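Local coordinates for protein geobacter metallireducens SMUG1 (Geobacter metallireducens, PDB 5H9I) that is a member of the uracil-DNA glycosylase superfamily and holds xanthine in a pocket of its fold, at residues Asp12-Asp17 against Asn32-Ala37; Ala37-Val42 against Asn87-Arg92; Ala43-Phe48 against Arg134-Asn139; Ala68-Pro73 against Asp103-Arg108. One frame throughout, in Å; residues are numbered along the deposited sequence. Where two conformers were deposited one is given.

Interaction 1: Asp12-Asp17 against Asn32-Ala37; sequences DALAAD and NPLLYA
A15 is the bump of this contact: its CB, aimed from helix 7-19 at the start of the short helix 33-36, sits in a shallow hollow walled by N32, L34 and L35. The closest wall is L35, whose CD2 comes to 4.0 Å from A15 CB. The first bond of the L35 side chain points past A15, but with CG anti to the carbonyl carbon (chi1 -55°) the CD2 branch comes back to the helix. CD1 of L34 closes the hollow from another side, 4.3 Å from A15 CB, and the same methyl also meets CD2 of L14, so one leucine branch touches two successive residues of the helix. The third wall is the amide of N32, with ND2 at 4.2 Å from A15 CB. That amide is held by its other end: N32 is the N-cap of helix 33-36, and its OD1 accepts from L34 N at 3.0 Å, the donor lying above the carbonyl plane. A small residue lets the backbones approach, with the CA atoms of A15 and L34 6.6 Å apart. Beside the leucines, a water donates to L34 O and, weakly, to D12 OD1. L14 and L34 both continue onto P142. A13 and D17 meet helix 160-181 while A15 meets helix 33-36, so helix 7-19 lies between them.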
loop_
_atom_site.group_PDB
_atom_site.type_symbol
_atom_site.label_atom_id
_atom_site.label_comp_id
_atom_site.label_asym_id
_atom_site.label_seq_id
_atom_site.Cartn_x
_atom_site.Cartn_y
_atom_site.Cartn_z
ATOM N N ASP A 12 -5.915 -11.166 5.870
ATOM C CA ASP A 12 -5.660 -12.086 6.991
ATOM C C ASP A 12 -4.792 -13.263 6.540
ATOM O O ASP A 12 -3.920 -13.644 7.248
ATOM C CB ASP A 12 -6.960 -12.519 7.657
ATOM C CG ASP A 12 -7.602 -11.392 8.535
ATOM O OD1 ASP A 12 -6.944 -10.451 8.966
ATOM O OD2 ASP A 12 -8.758 -11.468 8.794
ATOM N N ALA A 13 -5.026 -13.750 5.338
ATOM C CA ALA A 13 -4.245 -14.899 4.754
ATOM C C ALA A 13 -2.827 -14.415 4.530
ATOM O O ALA A 13 -1.847 -15.103 4.822
ATOM C CB ALA A 13 -4.827 -15.368 3.511
ATOM N N LEU A 14 -2.657 -13.226 3.948
ATOM C CA LEU A 14 -1.335 -12.644 3.807
ATOM C C LEU A 14 -0.586 -12.539 5.148
ATOM O O LEU A 14 0.552 -12.834 5.264
ATOM C CB LEU A 14 -1.410 -11.323 3.068
ATOM C CG LEU A 14 -0.093 -10.536 2.888
ATOM C CD1 LEU A 14 0.964 -11.396 2.145
ATOM C CD2 LEU A 14 -0.377 -9.204 2.154
ATOM N N ALA A 15 -1.232 -11.978 6.171
ATOM C CA ALA A 15 -0.569 -11.854 7.506
ATOM C C ALA A 15 -0.104 -13.210 8.048
ATOM O O ALA A 15 1.009 -13.303 8.528
ATOM C CB ALA A 15 -1.534 -11.176 8.518
ATOM N N ALA A 16 -0.893 -14.201 7.836
ATOM C CA ALA A 16 -0.526 -15.589 8.245
ATOM C C ALA A 16 0.695 -16.096 7.481
ATOM O O ALA A 16 1.641 -16.781 8.034
ATOM C CB ALA A 16 -1.653 -16.537 8.046
ATOM N N ASP A 17 0.694 -15.886 6.182
ATOM C CA ASP A 17 1.805 -16.278 5.365
ATOM C C ASP A 17 3.056 -15.544 5.810
ATOM O O ASP A 17 4.152 -16.132 5.886
ATOM C CB ASP A 17 1.534 -15.981 3.896
ATOM C CG ASP A 17 0.595 -16.900 3.293
ATOM O OD1 ASP A 17 0.492 -18.006 3.863
ATOM O OD2 ASP A 17 0.008 -16.670 2.217
ATOM N N ASN A 32 4.224 -5.084 11.181
ATOM C CA ASN A 32 3.072 -5.577 10.390
ATOM C C ASN A 32 1.756 -4.896 10.820
ATOM O O ASN A 32 1.040 -5.321 11.734
ATOM C CB ASN A 32 2.949 -7.058 10.501
ATOM C CG ASN A 32 1.930 -7.605 9.556
ATOM O OD1 ASN A 32 1.262 -6.827 8.852
ATOM N ND2 ASN A 32 1.943 -8.940 9.442
ATOM N N PRO A 33 1.424 -3.758 10.163
ATOM C CA PRO A 33 0.247 -2.968 10.481
ATOM C C PRO A 33 -1.052 -3.807 10.270
ATOM O O PRO A 33 -2.098 -3.400 10.784
ATOM C CB PRO A 33 0.333 -1.715 9.613
ATOM C CG PRO A 33 1.455 -1.993 8.771
ATOM C CD PRO A 33 2.304 -3.087 9.180
ATOM N N LEU A 34 -0.970 -4.904 9.513
ATOM C CA LEU A 34 -2.153 -5.754 9.372
ATOM C C LEU A 34 -2.524 -6.320 10.672
ATOM O O LEU A 34 -3.707 -6.685 10.882
ATOM C CB LEU A 34 -1.927 -6.896 8.363
ATOM C CG LEU A 34 -1.505 -6.534 6.995
ATOM C CD1 LEU A 34 -1.441 -7.706 6.024
ATOM C CD2 LEU A 34 -2.392 -5.426 6.384
ATOM N N LEU A 35 -1.579 -6.408 11.605
ATOM C CA LEU A 35 -1.837 -6.932 12.940
ATOM C C LEU A 35 -2.080 -5.853 13.964
ATOM O O LEU A 35 -3.017 -5.945 14.754
ATOM C CB LEU A 35 -0.680 -7.828 13.348
ATOM C CG LEU A 35 -0.295 -8.960 12.446
ATOM C CD1 LEU A 35 0.908 -9.779 12.958
ATOM C CD2 LEU A 35 -1.450 -9.887 12.295
ATOM N N TYR A 36 -1.264 -4.820 13.999
ATOM C CA TYR A 36 -1.406 -3.802 15.020
ATOM C C TYR A 36 -2.329 -2.631 14.708
ATOM O O TYR A 36 -2.685 -1.901 15.553
ATOM C CB TYR A 36 -0.016 -3.311 15.484
ATOM C CG TYR A 36 0.798 -2.532 14.498
ATOM C CD1 TYR A 36 0.488 -1.230 14.224
ATOM C CD2 TYR A 36 1.887 -3.072 13.902
ATOM C CE1 TYR A 36 1.241 -0.503 13.358
ATOM C CE2 TYR A 36 2.659 -2.344 13.046
ATOM C CZ TYR A 36 2.320 -1.066 12.760
ATOM O OH TYR A 36 3.084 -0.347 11.929
ATOM N N ALA A 37 -2.717 -2.526 13.446
ATOM C CA ALA A 37 -3.663 -1.502 13.017
ATOM C C ALA A 37 -4.785 -2.160 12.222
ATOM O O ALA A 37 -5.215 -1.674 11.237
ATOM C CB ALA A 37 -2.979 -0.439 12.176
HETATM O O HOH W 1 -5.657 -7.299 8.550
#

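Interaction 2: Ala37-Val42 against Asn87-Arg92; sequences AREPHV and NGTVTR. With GOL (glycerol), chain C; BME (beta-mercaptoethanol), chain F.
Both methyls of V90 lie on A37, CG1 and CG2 at 4.0 and 4.1 Å from A37 CB, and CG2 also meets P40 CG at 4.0 Å. It is the rotation with CG1 anti to the backbone N (chi1 179°) that turns the two branches to these residues. The P40 ring also lies against the loop backbone, its CD 3.3 Å from T89 O. Polar links between E39 and T89, whose side chains run alongside each other, pass through water. One water donates to E39 OE1 and accepts from T89 N; a second joins the same OE1 to T89 OG1. Glycerol, probably from the crystallisation liquor, makes a further bridge: its O1 accepts from E39 N at 2.9 Å and donates to T89 O at 2.7 Å, its O2 accepts from R38 N, and its O3 pairs with T91 OG1. This is the N terminus of helix 38-48, with A37 as N-cap, where the first-turn N-H groups of R38 and E39, which make no backbone bond within the helix, are met by glycerol.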
loop_
_atom_site.group_PDB
_atom_site.type_symbol
_atom_site.label_atom_id
_atom_site.label_comp_id
_atom_site.label_asym_id
_atom_site.label_seq_id
_atom_site.Cartn_x
_atom_site.Cartn_y
_atom_site.Cartn_z
ATOM N N ALA A 37 -2.717 -2.526 13.446
ATOM C CA ALA A 37 -3.663 -1.502 13.017
ATOM C C ALA A 37 -4.785 -2.160 12.222
ATOM O O ALA A 37 -5.215 -1.674 11.237
ATOM C CB ALA A 37 -2.979 -0.439 12.176
ATOM N N ARG A 38 -5.238 -3.274 12.747
ATOM C CA ARG A 38 -6.208 -4.089 12.057
ATOM C C ARG A 38 -7.581 -3.427 11.913
ATOM O O ARG A 38 -8.143 -3.488 10.902
ATOM C CB ARG A 38 -6.301 -5.482 12.702
ATOM C CG ARG A 38 -7.252 -6.392 11.918
ATOM C CD ARG A 38 -7.142 -7.900 12.124
ATOM N NE ARG A 38 -7.961 -8.649 11.152
ATOM C CZ ARG A 38 -9.277 -8.748 11.223
ATOM N NH1 ARG A 38 -9.911 -8.166 12.212
ATOM N NH2 ARG A 38 -9.970 -9.418 10.314
ATOM N N GLU A 39 -8.039 -2.760 12.949
ATOM C CA GLU A 39 -9.363 -2.158 12.927
ATOM C C GLU A 39 -9.418 -1.076 11.866
ATOM O O GLU A 39 -10.298 -1.088 11.006
ATOM C CB GLU A 39 -9.917 -1.713 14.309
ATOM C CG GLU A 39 -10.165 -2.953 15.116
ATOM C CD GLU A 39 -10.783 -2.694 16.465
ATOM O OE1 GLU A 39 -10.720 -1.549 16.887
ATOM O OE2 GLU A 39 -11.366 -3.704 16.930
ATOM N N PRO A 40 -8.448 -0.147 11.847
ATOM C CA PRO A 40 -8.551 0.882 10.781
ATOM C C PRO A 40 -8.273 0.286 9.372
ATOM O O PRO A 40 -8.893 0.718 8.383
ATOM C CB PRO A 40 -7.559 1.939 11.165
ATOM C CG PRO A 40 -6.728 1.286 12.239
ATOM C CD PRO A 40 -7.521 0.261 12.923
ATOM N N HIS A 41 -7.403 -0.709 9.302
ATOM C CA HIS A 41 -7.154 -1.344 7.988
ATOM C C HIS A 41 -8.421 -2.024 7.458
ATOM O O HIS A 41 -8.775 -1.828 6.304
ATOM C CB HIS A 41 -6.055 -2.350 8.149
ATOM C CG HIS A 41 -5.696 -3.043 6.869
ATOM N ND1 HIS A 41 -5.051 -2.384 5.816
ATOM C CD2 HIS A 41 -5.962 -4.277 6.407
ATOM C CE1 HIS A 41 -4.915 -3.231 4.814
ATOM N NE2 HIS A 41 -5.462 -4.380 5.139
ATOM N N VAL A 42 -9.080 -2.820 8.299
ATOM C CA VAL A 42 -10.313 -3.452 7.858
ATOM C C VAL A 42 -11.417 -2.447 7.580
ATOM O O VAL A 42 -12.249 -2.684 6.706
ATOM C CB VAL A 42 -10.691 -4.562 8.892
ATOM C CG1 VAL A 42 -12.062 -5.122 8.570
ATOM C CG2 VAL A 42 -9.642 -5.677 8.876
ATOM N N ASN A 87 -10.514 6.586 11.989
ATOM C CA ASN A 87 -9.643 6.900 13.118
ATOM C C ASN A 87 -9.962 5.901 14.176
ATOM O O ASN A 87 -11.052 5.922 14.701
ATOM C CB ASN A 87 -10.015 8.291 13.668
ATOM C CG ASN A 87 -9.160 8.708 14.861
ATOM O OD1 ASN A 87 -8.602 7.873 15.511
ATOM N ND2 ASN A 87 -9.016 9.976 15.067
ATOM N N GLY A 88 -9.019 5.023 14.455
ATOM C CA GLY A 88 -9.269 3.860 15.289
ATOM C C GLY A 88 -8.065 3.436 16.114
ATOM O O GLY A 88 -7.091 4.161 16.179
ATOM N N THR A 89 -8.202 2.274 16.662
ATOM C CA THR A 89 -7.198 1.626 17.593
ATOM C C THR A 89 -6.016 1.132 16.847
ATOM O O THR A 89 -6.121 0.331 15.954
ATOM C CB THR A 89 -7.818 0.510 18.408
ATOM O OG1 THR A 89 -8.868 1.115 19.176
ATOM C CG2 THR A 89 -6.802 -0.183 19.362
ATOM N N VAL A 90 -4.845 1.632 17.239
ATOM C CA VAL A 90 -3.577 1.182 16.697
ATOM C C VAL A 90 -2.648 0.918 17.911
ATOM O O VAL A 90 -2.394 1.872 18.657
ATOM C CB VAL A 90 -2.935 2.243 15.798
ATOM C CG1 VAL A 90 -1.572 1.751 15.261
ATOM C CG2 VAL A 90 -3.910 2.702 14.654
ATOM N N THR A 91 -2.216 -0.301 17.968
ATOM C CA THR A 91 -1.278 -0.662 19.052
ATOM C C THR A 91 0.150 -0.626 18.558
ATOM O O THR A 91 0.409 -0.571 17.387
ATOM C CB THR A 91 -1.621 -2.042 19.612
ATOM O OG1 THR A 91 -1.620 -3.102 18.661
ATOM C CG2 THR A 91 -2.960 -2.014 20.260
ATOM N N ARG A 92 1.146 -0.800 19.444
ATOM C CA ARG A 92 2.524 -0.721 19.000
ATOM C C ARG A 92 3.064 -2.062 18.603
ATOM O O ARG A 92 2.834 -3.101 19.276
ATOM C CB ARG A 92 3.405 -0.026 20.097
ATOM C CG ARG A 92 2.974 1.352 20.447
ATOM C CD ARG A 92 3.748 1.962 21.633
ATOM N NE ARG A 92 3.136 3.253 21.894
ATOM C CZ ARG A 92 3.446 4.365 21.250
ATOM N NH1 ARG A 92 4.492 4.464 20.485
ATOM N NH2 ARG A 92 2.746 5.426 21.534
HETATM C C1 GOL C . -6.669 -3.092 16.685
HETATM O O1 GOL C . -6.906 -2.166 15.511
HETATM C C2 GOL C . -5.230 -3.437 16.747
HETATM O O2 GOL C . -4.891 -4.208 15.600
HETATM C C3 GOL C . -5.051 -4.346 17.995
HETATM O O3 GOL C . -3.695 -4.687 18.115
HETATM C C1 BME F . -4.264 6.091 18.204
HETATM C C2 BME F . -3.934 5.093 19.293
HETATM O O1 BME F . -4.595 5.382 17.037
HETATM S S2 BME F . -5.024 3.770 19.366
HETATM O O HOH W 2 -10.703 0.907 16.167
HETATM O O HOH W 3 -10.479 -1.014 19.494
#

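Interaction 3: Ala43-Phe48 against Arg134-Asn139; sequences AYLSRF and RFFVAN. With XAN (xanthine), chain B; LEA (pentanoic acid), chain H.
The hydroxyl of Y44 donates to V137 O over 2.7 Å, in the carbonyl plane and on a lone pair, with a C=O...O angle of 125°. The acceptor also lies at the edge of the tyrosine ring, in its plane. CG of Y44 is anti to the backbone N (chi1 169°), which carries the ring from helix 38-48 toward the strand. F136 comes from the opposite direction; the two planes differ by 21° but are slid apart, centroids 5.0 Å from each other, so they barely overlap. F136 CZ touches Y44 CE2 at 3.4 Å, and Y44 OH stands over one face of the F136 ring, toward the rim. L45 CD2 meets the edge of that phenyl ring at 3.9 Å from CZ, and F48 adds its CB near CE1. Farther along the strand, N139 grips xanthine twice: OD1 accepts from N1 and ND2 donates to O2. Helix 38-48 therefore holds the outer strand of the parallel sheet by one directed bond within an apolar, aromatic layer, next to the strand end that supplies the pocket's amide.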
loop_
_atom_site.group_PDB
_atom_site.type_symbol
_atom_site.label_atom_id
_atom_site.label_comp_id
_atom_site.label_asym_id
_atom_site.label_seq_id
_atom_site.Cartn_x
_atom_site.Cartn_y
_atom_site.Cartn_z
ATOM N N ALA A 43 -11.496 -1.345 8.345
ATOM C CA ALA A 43 -12.371 -0.275 7.985
ATOM C C ALA A 43 -12.172 0.212 6.532
ATOM O O ALA A 43 -13.107 0.385 5.787
ATOM C CB ALA A 43 -12.290 0.900 8.987
ATOM N N TYR A 44 -10.909 0.416 6.206
ATOM C CA TYR A 44 -10.611 0.918 4.854
ATOM C C TYR A 44 -10.988 -0.166 3.827
ATOM O O TYR A 44 -11.666 0.136 2.832
ATOM C CB TYR A 44 -9.089 1.185 4.781
ATOM C CG TYR A 44 -8.548 1.448 3.387
ATOM C CD1 TYR A 44 -8.910 2.599 2.712
ATOM C CD2 TYR A 44 -7.712 0.520 2.782
ATOM C CE1 TYR A 44 -8.432 2.882 1.423
ATOM C CE2 TYR A 44 -7.250 0.801 1.468
ATOM C CZ TYR A 44 -7.640 1.966 0.832
ATOM O OH TYR A 44 -7.223 2.182 -0.472
ATOM N N LEU A 45 -10.642 -1.457 4.054
ATOM C CA LEU A 45 -11.001 -2.504 3.136
ATOM C C LEU A 45 -12.509 -2.624 2.972
ATOM O O LEU A 45 -13.023 -2.752 1.860
ATOM C CB LEU A 45 -10.492 -3.853 3.553
ATOM C CG LEU A 45 -8.978 -3.951 3.742
ATOM C CD1 LEU A 45 -8.697 -5.422 4.241
ATOM C CD2 LEU A 45 -8.171 -3.600 2.548
ATOM N N SER A 46 -13.242 -2.514 4.073
ATOM C CA SER A 46 -14.661 -2.821 4.052
ATOM C C SER A 46 -15.463 -1.648 3.545
ATOM O O SER A 46 -16.445 -1.838 2.793
ATOM C CB SER A 46 -15.115 -3.096 5.448
ATOM O OG SER A 46 -14.411 -4.213 6.047
ATOM N N ARG A 47 -15.084 -0.441 3.863
ATOM C CA ARG A 47 -15.817 0.751 3.460
ATOM C C ARG A 47 -15.570 1.149 2.020
ATOM O O ARG A 47 -16.447 1.740 1.370
ATOM C CB ARG A 47 -15.473 1.937 4.376
ATOM C CG ARG A 47 -15.921 1.733 5.802
ATOM C CD ARG A 47 -15.509 2.853 6.731
ATOM N NE ARG A 47 -15.600 2.345 8.100
ATOM C CZ ARG A 47 -15.388 3.089 9.182
ATOM N NH1 ARG A 47 -15.159 4.361 9.111
ATOM N NH2 ARG A 47 -15.380 2.436 10.338
ATOM N N PHE A 48 -14.336 0.866 1.534
ATOM C CA PHE A 48 -13.886 1.401 0.227
ATOM C C PHE A 48 -13.445 0.330 -0.709
ATOM O O PHE A 48 -13.291 0.678 -1.902
ATOM C CB PHE A 48 -12.773 2.400 0.496
ATOM C CG PHE A 48 -13.260 3.524 1.418
ATOM C CD1 PHE A 48 -14.232 4.365 1.025
ATOM C CD2 PHE A 48 -12.653 3.776 2.648
ATOM C CE1 PHE A 48 -14.721 5.397 1.866
ATOM C CE2 PHE A 48 -13.119 4.740 3.510
ATOM C CZ PHE A 48 -14.128 5.571 3.105
ATOM N N ARG A 134 -14.734 3.235 -8.724
ATOM C CA ARG A 134 -13.971 2.621 -9.803
ATOM C C ARG A 134 -12.546 2.246 -9.447
ATOM O O ARG A 134 -11.945 1.523 -10.163
ATOM C CB ARG A 134 -13.909 3.540 -11.026
ATOM C CG ARG A 134 -15.201 3.822 -11.778
ATOM C CD ARG A 134 -14.849 4.751 -12.972
ATOM N NE ARG A 134 -14.969 6.145 -12.633
ATOM C CZ ARG A 134 -14.194 7.134 -13.054
ATOM N NH1 ARG A 134 -13.167 6.910 -13.814
ATOM N NH2 ARG A 134 -14.495 8.373 -12.677
ATOM N N PHE A 135 -12.020 2.793 -8.351
ATOM C CA PHE A 135 -10.619 2.653 -8.031
ATOM C C PHE A 135 -10.413 1.985 -6.653
ATOM O O PHE A 135 -11.293 2.015 -5.780
ATOM C CB PHE A 135 -9.955 4.036 -8.013
ATOM C CG PHE A 135 -9.876 4.694 -9.363
ATOM C CD1 PHE A 135 -10.894 5.427 -9.791
ATOM C CD2 PHE A 135 -8.774 4.453 -10.196
ATOM C CE1 PHE A 135 -10.846 6.055 -11.009
ATOM C CE2 PHE A 135 -8.705 5.024 -11.413
ATOM C CZ PHE A 135 -9.719 5.786 -11.822
ATOM N N PHE A 136 -9.202 1.480 -6.440
ATOM C CA PHE A 136 -8.766 1.083 -5.121
ATOM C C PHE A 136 -7.278 1.314 -5.007
ATOM O O PHE A 136 -6.578 1.338 -6.043
ATOM C CB PHE A 136 -9.171 -0.338 -4.781
ATOM C CG PHE A 136 -9.020 -0.696 -3.314
ATOM C CD1 PHE A 136 -9.797 -0.036 -2.371
ATOM C CD2 PHE A 136 -8.178 -1.701 -2.916
ATOM C CE1 PHE A 136 -9.676 -0.370 -0.996
ATOM C CE2 PHE A 136 -8.073 -2.036 -1.583
ATOM C CZ PHE A 136 -8.779 -1.336 -0.610
ATOM N N VAL A 137 -6.747 1.371 -3.791
ATOM C CA VAL A 137 -5.306 1.492 -3.534
ATOM C C VAL A 137 -4.862 0.461 -2.525
ATOM O O VAL A 137 -5.456 0.349 -1.461
ATOM C CB VAL A 137 -4.925 2.955 -3.004
ATOM C CG1 VAL A 137 -3.453 3.100 -2.806
ATOM C CG2 VAL A 137 -5.451 4.013 -3.976
ATOM N N ALA A 138 -3.848 -0.294 -2.845
ATOM C CA ALA A 138 -3.297 -1.313 -1.983
ATOM C C ALA A 138 -1.802 -1.321 -2.016
ATOM O O ALA A 138 -1.225 -0.740 -2.911
ATOM C CB ALA A 138 -3.793 -2.679 -2.440
ATOM N N ASN A 139 -1.148 -1.897 -0.979
ATOM C CA ASN A 139 0.303 -2.089 -1.077
ATOM C C ASN A 139 0.599 -3.537 -1.458
ATOM O O ASN A 139 -0.047 -4.427 -0.950
ATOM C CB ASN A 139 0.990 -1.841 0.264
ATOM C CG ASN A 139 1.495 -0.458 0.379
ATOM O OD1 ASN A 139 1.793 0.213 -0.586
ATOM N ND2 ASN A 139 1.416 0.066 1.642
HETATM N N9 XAN B . 4.413 6.080 1.190
HETATM C C4 XAN B . 3.812 4.946 0.959
HETATM N N3 XAN B . 2.758 4.321 1.476
HETATM C C2 XAN B . 2.412 3.198 1.029
HETATM O O2 XAN B . 1.487 2.631 1.550
HETATM N N1 XAN B . 3.014 2.608 -0.014
HETATM C C6 XAN B . 4.036 3.121 -0.628
HETATM O O6 XAN B . 4.638 2.560 -1.551
HETATM C C5 XAN B . 4.521 4.332 -0.129
HETATM N N7 XAN B . 5.519 5.128 -0.483
HETATM C C8 XAN B . 5.450 6.185 0.310
HETATM C C2 LEA H . -13.070 12.448 -11.547
HETATM O O2 LEA H . -11.887 12.586 -11.356
HETATM C C3 LEA H . -13.496 11.383 -12.455
HETATM C C4 LEA H . -14.188 12.077 -13.556
HETATM C C5 LEA H . -15.676 11.979 -13.485
HETATM C C6 LEA H . -16.397 12.460 -14.775
HETATM O O1 LEA H . -13.890 13.184 -11.040
#

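Interaction 4: Ala68-Pro73 against Asp103-Arg108; sequences AQTGVP and DGFACR. With XAN (xanthine), chain B; BME (beta-mercaptoethanol), chain F.
The backbones meet where the CA atoms of Q69 and G104 are 4.4 Å apart, near the end of helix 67-70 and at the turn leading into the 3-10 residues F105 and A106. G104 adopts positive phi (66°), and its CA-H points at Q69 O, 3.2 Å away from CA. That oxygen is buried with no conventional hydrogen-bond partner in the model. G71, also with positive phi, ends the helix, and P73 carries segment 68-73 on to the xanthine pocket. Among the side chains, Q69 reaches over with a bend at chi2 (-73°), which brings OE1 to two successive amides of the other segment, D103 N at 2.9 Å and G104 N at 3.0 Å; both hydrogen bonds are weak in angle. The other end of the amide is fixed from outside, NE2 donating to P64 O and R101 O. C107 packs beside the same chain, its CB 3.5 Å from Q69 OE1. The methyl of T70 makes a CH-pi contact over the face of F105, CG2 lying 4.1 Å from the ring centroid, and the two side chains cross at about a right angle. T70 OG1 faces elsewhere, accepting from V72 N in an ST turn and bonding to G75 O. Chemically, then, a buried glutamine amide ties the loop around R101-G104 to P64, before helix 67-70, its carbonyl shared by two weak N-H bonds and its NH2 by two carbonyls.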
loop_
_atom_site.group_PDB
_atom_site.type_symbol
_atom_site.label_atom_id
_atom_site.label_comp_id
_atom_site.label_asym_id
_atom_site.label_seq_id
_atom_site.Cartn_x
_atom_site.Cartn_y
_atom_site.Cartn_z
ATOM N N ALA A 68 2.191 2.777 8.276
ATOM C CA ALA A 68 2.727 2.143 9.550
ATOM C C ALA A 68 2.024 2.721 10.714
ATOM O O ALA A 68 2.162 2.139 11.833
ATOM C CB ALA A 68 4.204 2.329 9.624
ATOM N N GLN A 69 1.367 3.881 10.634
ATOM C CA GLN A 69 0.631 4.547 11.671
ATOM C C GLN A 69 -0.855 4.280 11.617
ATOM O O GLN A 69 -1.543 4.156 12.654
ATOM C CB GLN A 69 0.860 6.050 11.735
ATOM C CG GLN A 69 2.309 6.475 11.754
ATOM C CD GLN A 69 3.023 6.207 13.103
ATOM O OE1 GLN A 69 2.355 6.295 14.127
ATOM N NE2 GLN A 69 4.235 5.863 13.070
ATOM N N THR A 70 -1.436 4.257 10.393
ATOM C CA THR A 70 -2.887 4.295 10.266
ATOM C C THR A 70 -3.442 2.996 9.759
ATOM O O THR A 70 -4.697 2.821 9.750
ATOM C CB THR A 70 -3.254 5.445 9.263
ATOM O OG1 THR A 70 -2.741 5.133 7.987
ATOM C CG2 THR A 70 -2.913 6.798 9.766
ATOM N N GLY A 71 -2.659 2.105 9.154
ATOM C CA GLY A 71 -3.164 0.886 8.507
ATOM C C GLY A 71 -3.701 1.112 7.100
ATOM O O GLY A 71 -4.126 0.100 6.521
ATOM N N VAL A 72 -3.617 2.320 6.581
ATOM C CA VAL A 72 -4.139 2.620 5.285
ATOM C C VAL A 72 -3.071 2.893 4.308
ATOM O O VAL A 72 -2.132 3.627 4.678
ATOM C CB VAL A 72 -5.062 3.792 5.382
ATOM C CG1 VAL A 72 -5.558 4.243 4.006
ATOM C CG2 VAL A 72 -6.256 3.495 6.302
ATOM N N PRO A 73 -3.013 2.284 3.113
ATOM C CA PRO A 73 -1.950 2.606 2.128
ATOM C C PRO A 73 -1.837 4.109 1.865
ATOM O O PRO A 73 -2.820 4.830 1.770
ATOM C CB PRO A 73 -2.373 1.876 0.829
ATOM C CG PRO A 73 -3.408 0.899 1.304
ATOM C CD PRO A 73 -4.046 1.395 2.564
ATOM N N ASP A 103 2.613 5.894 16.967
ATOM C CA ASP A 103 1.653 6.649 17.734
ATOM C C ASP A 103 0.196 6.588 17.164
ATOM O O ASP A 103 -0.753 7.102 17.729
ATOM C CB ASP A 103 2.068 8.081 17.897
ATOM C CG ASP A 103 3.372 8.231 18.688
ATOM O OD1 ASP A 103 3.646 7.294 19.475
ATOM O OD2 ASP A 103 4.140 9.167 18.444
ATOM N N GLY A 104 0.062 5.931 16.029
ATOM C CA GLY A 104 -1.269 5.785 15.426
ATOM C C GLY A 104 -1.844 7.109 14.979
ATOM O O GLY A 104 -1.145 7.936 14.427
ATOM N N PHE A 105 -3.121 7.274 15.251
ATOM C CA PHE A 105 -3.818 8.496 14.889
ATOM C C PHE A 105 -3.400 9.746 15.675
ATOM O O PHE A 105 -3.775 10.837 15.321
ATOM C CB PHE A 105 -5.290 8.230 14.824
ATOM C CG PHE A 105 -5.668 7.343 13.635
ATOM C CD1 PHE A 105 -5.664 5.984 13.727
ATOM C CD2 PHE A 105 -5.947 7.930 12.461
ATOM C CE1 PHE A 105 -5.971 5.160 12.614
ATOM C CE2 PHE A 105 -6.221 7.131 11.314
ATOM C CZ PHE A 105 -6.241 5.775 11.437
ATOM N N ALA A 106 -2.552 9.519 16.690
ATOM C CA ALA A 106 -1.924 10.631 17.393
ATOM C C ALA A 106 -0.616 11.019 16.769
ATOM O O ALA A 106 -0.023 11.998 17.235
ATOM C CB ALA A 106 -1.729 10.259 18.861
ATOM N N CYS A 107 -0.093 10.342 15.722
ATOM C CA CYS A 107 1.128 10.731 15.077
ATOM C C CYS A 107 0.935 12.105 14.474
ATOM O O CYS A 107 -0.060 12.401 13.809
ATOM C CB CYS A 107 1.627 9.721 14.011
ATOM S SG CYS A 107 3.046 10.082 13.043
ATOM N N ARG A 108 1.924 12.912 14.773
ATOM C CA ARG A 108 2.007 14.296 14.350
ATOM C C ARG A 108 2.922 14.512 13.087
ATOM O O ARG A 108 3.004 15.648 12.677
ATOM C CB ARG A 108 2.548 15.124 15.559
HETATM N N9 XAN B . 4.413 6.080 1.190
HETATM C C4 XAN B . 3.812 4.946 0.959
HETATM N N3 XAN B . 2.758 4.321 1.476
HETATM C C2 XAN B . 2.412 3.198 1.029
HETATM O O2 XAN B . 1.487 2.631 1.550
HETATM N N1 XAN B . 3.014 2.608 -0.014
HETATM C C6 XAN B . 4.036 3.121 -0.628
HETATM O O6 XAN B . 4.638 2.560 -1.551
HETATM C C5 XAN B . 4.521 4.332 -0.129
HETATM N N7 XAN B . 5.519 5.128 -0.483
HETATM C C8 XAN B . 5.450 6.185 0.310
HETATM C C1 BME F . -4.264 6.091 18.204
HETATM C C2 BME F . -3.934 5.093 19.293
HETATM O O1 BME F . -4.595 5.382 17.037
HETATM S S2 BME F . -5.024 3.770 19.366
#

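From the N terminus, interaction 1 closes a short loop by bringing helix 7-19 back to helix 33-36. Interaction 2 opens next, sharing A37, and ties the start of helix 38-48 to the long loop before helix 112-125; the salt bridge of D12 with R38 joins the two contacts. Interaction 3 uses the far end of the same helix and spans the widest loop, to strand 135-139 of the parallel sheet. It crosses interaction 2 and encloses interaction 4, which itself crosses interaction 2. H41 with G71 and R92 with D103 link interactions 2 and 4, while P73 packs on Y44, bringing interactions 3 and 4 together beside xanthine.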